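Local structure of glycine betaine/carnitine/choline ABC transporter (Staphylococcus aureus subsp. aureus Mu50, 3O66) at residues G67-G72 / S223-N228; T105-Y110 / T240-T245. The protein probably serves as the substrate-binding component of an ABC importer, capturing glycine betaine, carnitine, choline or related quaternary ammonium compounds for uptake. All blocks are in the same frame, centred on the assembly; numbering follows the deposited sequence.

Contact 1: residues G67-G72 / S223-N228; sequences GVRYNG and SAVATN
R69 and S223 face each other as an antiparallel hydrogen-bonded pair, and both backbone bonds of that pair are made. R69 N donates to S223 O at 2.8 Å, with 153° at the hydrogen, and S223 N returns a bond to R69 O at 2.9 Å, with 161°. S223 O takes a further, weaker contact from V68 CA, 3.4 Å away; the same carbonyl thus receives one N-H and one C-H from successive residues. The corner that the chain turns at G67 interrupts the ladder, which is taken up again beyond it by the backbone hydrogen bonding of V225 with S66. At the corner itself, G67 O lies 3.6 Å from A224 CA and is hydrogen-bonded to the hydroxyl of Y110.

The side chains of R69 and S223 share a face of the sheet. The first torsion of R69, chi1 -63°, sets CG anti to the carbonyl carbon and lays it against V225, with R69 CG 3.6 Å from V225 CG2. Bends further out along the chain then turn the guanidinium toward partners in its own part of the sequence, NE forming a salt bridge with D74 and NH1 a hydrogen bond with S66 OG. S223 OG is hydrogen-bonded to F107 O, just after edge strand 104-106.

The contact joins two neighbouring inner strands, 65-70 and 222-227, of a five-stranded mixed sheet in the periplasmic-binding-protein fold. All six touching residues are buried; the paired main-chain groups of R69 and S223 satisfy one another, and the salt bridge to D74 probably offsets much of the cost of burying the arginine charge.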
# COMPACT_ATOMS: atom_id res chain seq x y z
N GLY A 67 11.52 0.87 -1.52
CA GLY A 67 10.90 1.65 -0.44
C GLY A 67 9.63 0.97 0.05
O GLY A 67 9.41 0.82 1.27
N VAL A 68 8.80 0.52 -0.89
CA VAL A 68 7.54 -0.12 -0.54
C VAL A 68 7.21 -1.22 -1.54
O VAL A 68 7.33 -1.04 -2.76
CB VAL A 68 6.35 0.92 -0.37
CG1 VAL A 68 6.01 1.56 -1.67
CG2 VAL A 68 5.12 0.25 0.25
N ARG A 69 6.87 -2.38 -0.98
CA ARG A 69 6.43 -3.53 -1.70
C ARG A 69 5.21 -4.03 -0.99
O ARG A 69 5.08 -3.84 0.22
CB ARG A 69 7.58 -4.59 -1.71
CG ARG A 69 8.86 -4.07 -2.46
CD ARG A 69 8.71 -4.07 -4.01
NE ARG A 69 8.74 -5.45 -4.53
CZ ARG A 69 9.85 -6.16 -4.79
NH1 ARG A 69 11.06 -5.63 -4.63
NH2 ARG A 69 9.76 -7.42 -5.22
N TYR A 70 4.31 -4.69 -1.71
CA TYR A 70 3.08 -5.15 -1.09
C TYR A 70 3.05 -6.66 -1.12
O TYR A 70 3.25 -7.22 -2.19
CB TYR A 70 1.89 -4.56 -1.83
CG TYR A 70 2.05 -3.07 -1.95
CD1 TYR A 70 1.57 -2.23 -0.95
CD2 TYR A 70 2.69 -2.51 -3.07
CE1 TYR A 70 1.72 -0.87 -1.04
CE2 TYR A 70 2.85 -1.12 -3.18
CZ TYR A 70 2.36 -0.31 -2.15
OH TYR A 70 2.50 1.05 -2.21
N ASN A 71 2.81 -7.30 0.03
CA ASN A 71 3.05 -8.77 0.08
C ASN A 71 2.21 -9.61 -0.89
O ASN A 71 2.74 -10.50 -1.54
CB ASN A 71 3.11 -9.35 1.50
CG ASN A 71 1.81 -9.20 2.30
OD1 ASN A 71 0.79 -8.63 1.84
ND2 ASN A 71 1.85 -9.71 3.53
N GLY A 72 0.91 -9.31 -1.01
CA GLY A 72 0.07 -10.06 -1.95
C GLY A 72 0.54 -9.91 -3.39
O GLY A 72 0.38 -10.83 -4.20
N SER A 223 5.64 -3.15 3.01
CA SER A 223 6.92 -3.27 3.72
C SER A 223 8.04 -2.77 2.85
O SER A 223 7.89 -2.73 1.62
CB SER A 223 7.25 -4.73 4.03
OG SER A 223 6.26 -5.38 4.81
N ALA A 224 9.18 -2.45 3.48
CA ALA A 224 10.44 -2.29 2.79
C ALA A 224 10.99 -3.67 2.38
O ALA A 224 10.66 -4.64 3.02
CB ALA A 224 11.43 -1.64 3.73
N VAL A 225 11.79 -3.71 1.31
CA VAL A 225 12.65 -4.87 0.96
C VAL A 225 14.09 -4.36 0.82
O VAL A 225 14.32 -3.27 0.30
CB VAL A 225 12.17 -5.54 -0.34
CG1 VAL A 225 13.16 -6.71 -0.81
CG2 VAL A 225 10.74 -6.06 -0.15
N ALA A 226 15.05 -5.14 1.30
CA ALA A 226 16.46 -4.84 1.11
C ALA A 226 17.14 -6.16 0.72
O ALA A 226 16.73 -7.25 1.18
CB ALA A 226 17.07 -4.26 2.37
N THR A 227 18.16 -6.09 -0.13
CA THR A 227 18.97 -7.31 -0.39
C THR A 227 19.79 -7.64 0.83
O THR A 227 20.23 -6.75 1.60
CB THR A 227 19.91 -7.14 -1.58
OG1 THR A 227 20.88 -6.12 -1.27
CG2 THR A 227 19.11 -6.77 -2.83
N ASN A 228 19.99 -8.93 1.06
CA ASN A 228 20.82 -9.34 2.19
C ASN A 228 22.31 -9.05 1.97
O ASN A 228 23.07 -8.87 2.93
CB ASN A 228 20.51 -10.80 2.60
CG ASN A 228 19.11 -10.92 3.19
OD1 ASN A 228 18.57 -9.94 3.71
ND2 ASN A 228 18.50 -12.10 3.09

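Contact 2: residues T105-Y110 / T240-T245; sequences TFFDSY and TINKLT
The end of helix 236-242 and the type I beta turn N242-T245 pack against the chain leaving edge strand 104-106, in the lobe of the periplasmic-binding-protein fold built on that strand's five-stranded sheet. F107 carries the apolar part. The methyl CG2 of I241 stands over the F107 ring, 3.5 Å from the centroid and 4° off the normal, a CH-pi contact of nearly ideal alignment. T105 CG2 covers the opposite face, so the ring is held between two methyl groups. The I241 torsion chi1 of -63° sets CG2 anti to the backbone N, which projects this branch at the ring.

N242 comes to the ring's edge, its ND2 3.4 Å from F107 CD1 and its amide plane turned 68° from the ring. That nitrogen has two acceptors: T245 OG1, lying in the amide plane, and a water. The first bond ties the side chain back across its own turn; the second carries it over to the other segment, because the same water also accepts from D108 N. The amide orientation is therefore fixed by two bonds as well as by the ring beside it.

Further along, D108 CB meets T245 CG2 at 3.5 Å, while the D108 carboxylate bonds to Q95. Y110 brings its ring edge to L244, with Y110 CE1 3.7 Å from L244 CB and the carbonyl oxygen of L244 near the ring plane; the Y110 hydroxyl belongs to G67 O. The backbone keeps the two chains together just beyond this point, S109 bonding to G246 and Y110 to I248. The bridging water lies 2.8 Å from D108 N and 2.8 Å from N242 ND2.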
# COMPACT_ATOMS: atom_id res chain seq x y z
N THR A 105 15.48 -9.56 2.38
CA THR A 105 14.65 -9.43 3.55
C THR A 105 13.42 -8.62 3.17
O THR A 105 13.52 -7.42 2.80
CB THR A 105 15.43 -8.78 4.69
OG1 THR A 105 16.46 -9.69 5.12
CG2 THR A 105 14.50 -8.44 5.88
N PHE A 106 12.26 -9.26 3.25
CA PHE A 106 10.99 -8.55 3.10
C PHE A 106 10.60 -8.20 4.54
O PHE A 106 10.26 -9.10 5.30
CB PHE A 106 9.95 -9.47 2.39
CG PHE A 106 8.73 -8.76 1.86
CD1 PHE A 106 8.52 -8.64 0.48
CD2 PHE A 106 7.76 -8.26 2.74
CE1 PHE A 106 7.38 -8.00 -0.03
CE2 PHE A 106 6.61 -7.64 2.25
CZ PHE A 106 6.42 -7.51 0.85
N PHE A 107 10.67 -6.91 4.91
CA PHE A 107 10.51 -6.50 6.33
C PHE A 107 9.09 -6.71 6.82
O PHE A 107 8.15 -6.87 6.02
CB PHE A 107 10.95 -5.05 6.54
CG PHE A 107 12.45 -4.88 6.54
CD1 PHE A 107 13.15 -4.78 7.75
CD2 PHE A 107 13.16 -4.87 5.34
CE1 PHE A 107 14.54 -4.64 7.76
CE2 PHE A 107 14.55 -4.74 5.33
CZ PHE A 107 15.24 -4.62 6.54
N ASP A 108 8.95 -6.77 8.14
CA ASP A 108 7.63 -6.65 8.76
C ASP A 108 6.98 -5.35 8.26
O ASP A 108 7.67 -4.41 7.91
CB ASP A 108 7.73 -6.63 10.28
CG ASP A 108 8.03 -8.01 10.88
OD1 ASP A 108 8.00 -9.03 10.17
OD2 ASP A 108 8.31 -8.05 12.09
N SER A 109 5.65 -5.32 8.22
CA SER A 109 4.94 -4.21 7.61
C SER A 109 5.13 -2.88 8.28
O SER A 109 5.27 -2.78 9.53
CB SER A 109 3.44 -4.53 7.49
OG SER A 109 2.72 -3.43 6.93
N TYR A 110 5.16 -1.84 7.46
CA TYR A 110 5.03 -0.46 7.95
C TYR A 110 3.82 -0.24 8.87
O TYR A 110 3.83 0.66 9.72
CB TYR A 110 4.92 0.49 6.77
CG TYR A 110 6.21 0.63 6.00
CD1 TYR A 110 7.37 1.08 6.63
CD2 TYR A 110 6.25 0.34 4.63
CE1 TYR A 110 8.54 1.23 5.92
CE2 TYR A 110 7.41 0.47 3.89
CZ TYR A 110 8.56 0.91 4.54
OH TYR A 110 9.70 1.06 3.83
N THR A 240 18.03 0.40 11.23
CA THR A 240 17.42 1.62 10.66
C THR A 240 16.06 1.36 10.01
O THR A 240 15.04 1.98 10.38
CB THR A 240 18.40 2.32 9.70
OG1 THR A 240 19.54 2.78 10.46
CG2 THR A 240 17.75 3.51 9.05
N ILE A 241 16.02 0.45 9.04
CA ILE A 241 14.77 0.15 8.34
C ILE A 241 13.69 -0.31 9.33
O ILE A 241 12.55 0.16 9.27
CB ILE A 241 14.99 -0.84 7.20
CG1 ILE A 241 15.93 -0.22 6.13
CG2 ILE A 241 13.63 -1.31 6.60
CD1 ILE A 241 16.65 -1.26 5.21
N ASN A 242 14.05 -1.19 10.27
CA ASN A 242 13.10 -1.65 11.29
C ASN A 242 12.53 -0.56 12.19
O ASN A 242 11.52 -0.77 12.83
CB ASN A 242 13.69 -2.78 12.13
CG ASN A 242 13.48 -4.16 11.49
OD1 ASN A 242 14.41 -4.98 11.46
ND2 ASN A 242 12.27 -4.42 10.97
N LYS A 243 13.16 0.62 12.22
CA LYS A 243 12.60 1.71 13.00
C LYS A 243 11.21 2.09 12.47
O LYS A 243 10.39 2.59 13.22
CB LYS A 243 13.48 2.95 12.90
CG LYS A 243 14.67 3.04 13.81
CD LYS A 243 15.35 4.39 13.44
CE LYS A 243 16.01 5.02 14.61
NZ LYS A 243 16.50 6.38 14.32
N LEU A 244 10.95 1.85 11.18
CA LEU A 244 9.67 2.23 10.58
C LEU A 244 8.60 1.15 10.70
O LEU A 244 7.46 1.40 10.35
CB LEU A 244 9.86 2.65 9.11
CG LEU A 244 10.72 3.93 8.90
CD1 LEU A 244 10.80 4.30 7.43
CD2 LEU A 244 10.15 5.10 9.66
N THR A 245 8.96 -0.04 11.17
CA THR A 245 8.01 -1.15 11.28
C THR A 245 6.86 -0.81 12.24
O THR A 245 7.10 -0.47 13.40
CB THR A 245 8.75 -2.43 11.75
OG1 THR A 245 9.68 -2.83 10.73
CG2 THR A 245 7.76 -3.58 12.06
O HOH W 1 11.07 -6.75 10.03

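Contacts 1 and 2 lie with centres about 8 Å apart in one lobe, and strand 222-227 of contact 1 neighbours strand 104-106 of contact 2 in the same sheet. Two probable hydrogen bonds join them, each 2.6 Å long: N228 OD1 to T105 OG1, and Y110 OH to G67 O. Packing fills in between, with A224 CB 3.2 Å from Y110 OH and S223 OG 3.3 Å from S109 CA. The segments of the two contacts alternate along the chain. Contact 1 lies within the sheet, whereas contact 2 fastens a helix end and turn beside it. In this family the ligand is typically bound between two lobes; both contacts lie inside one.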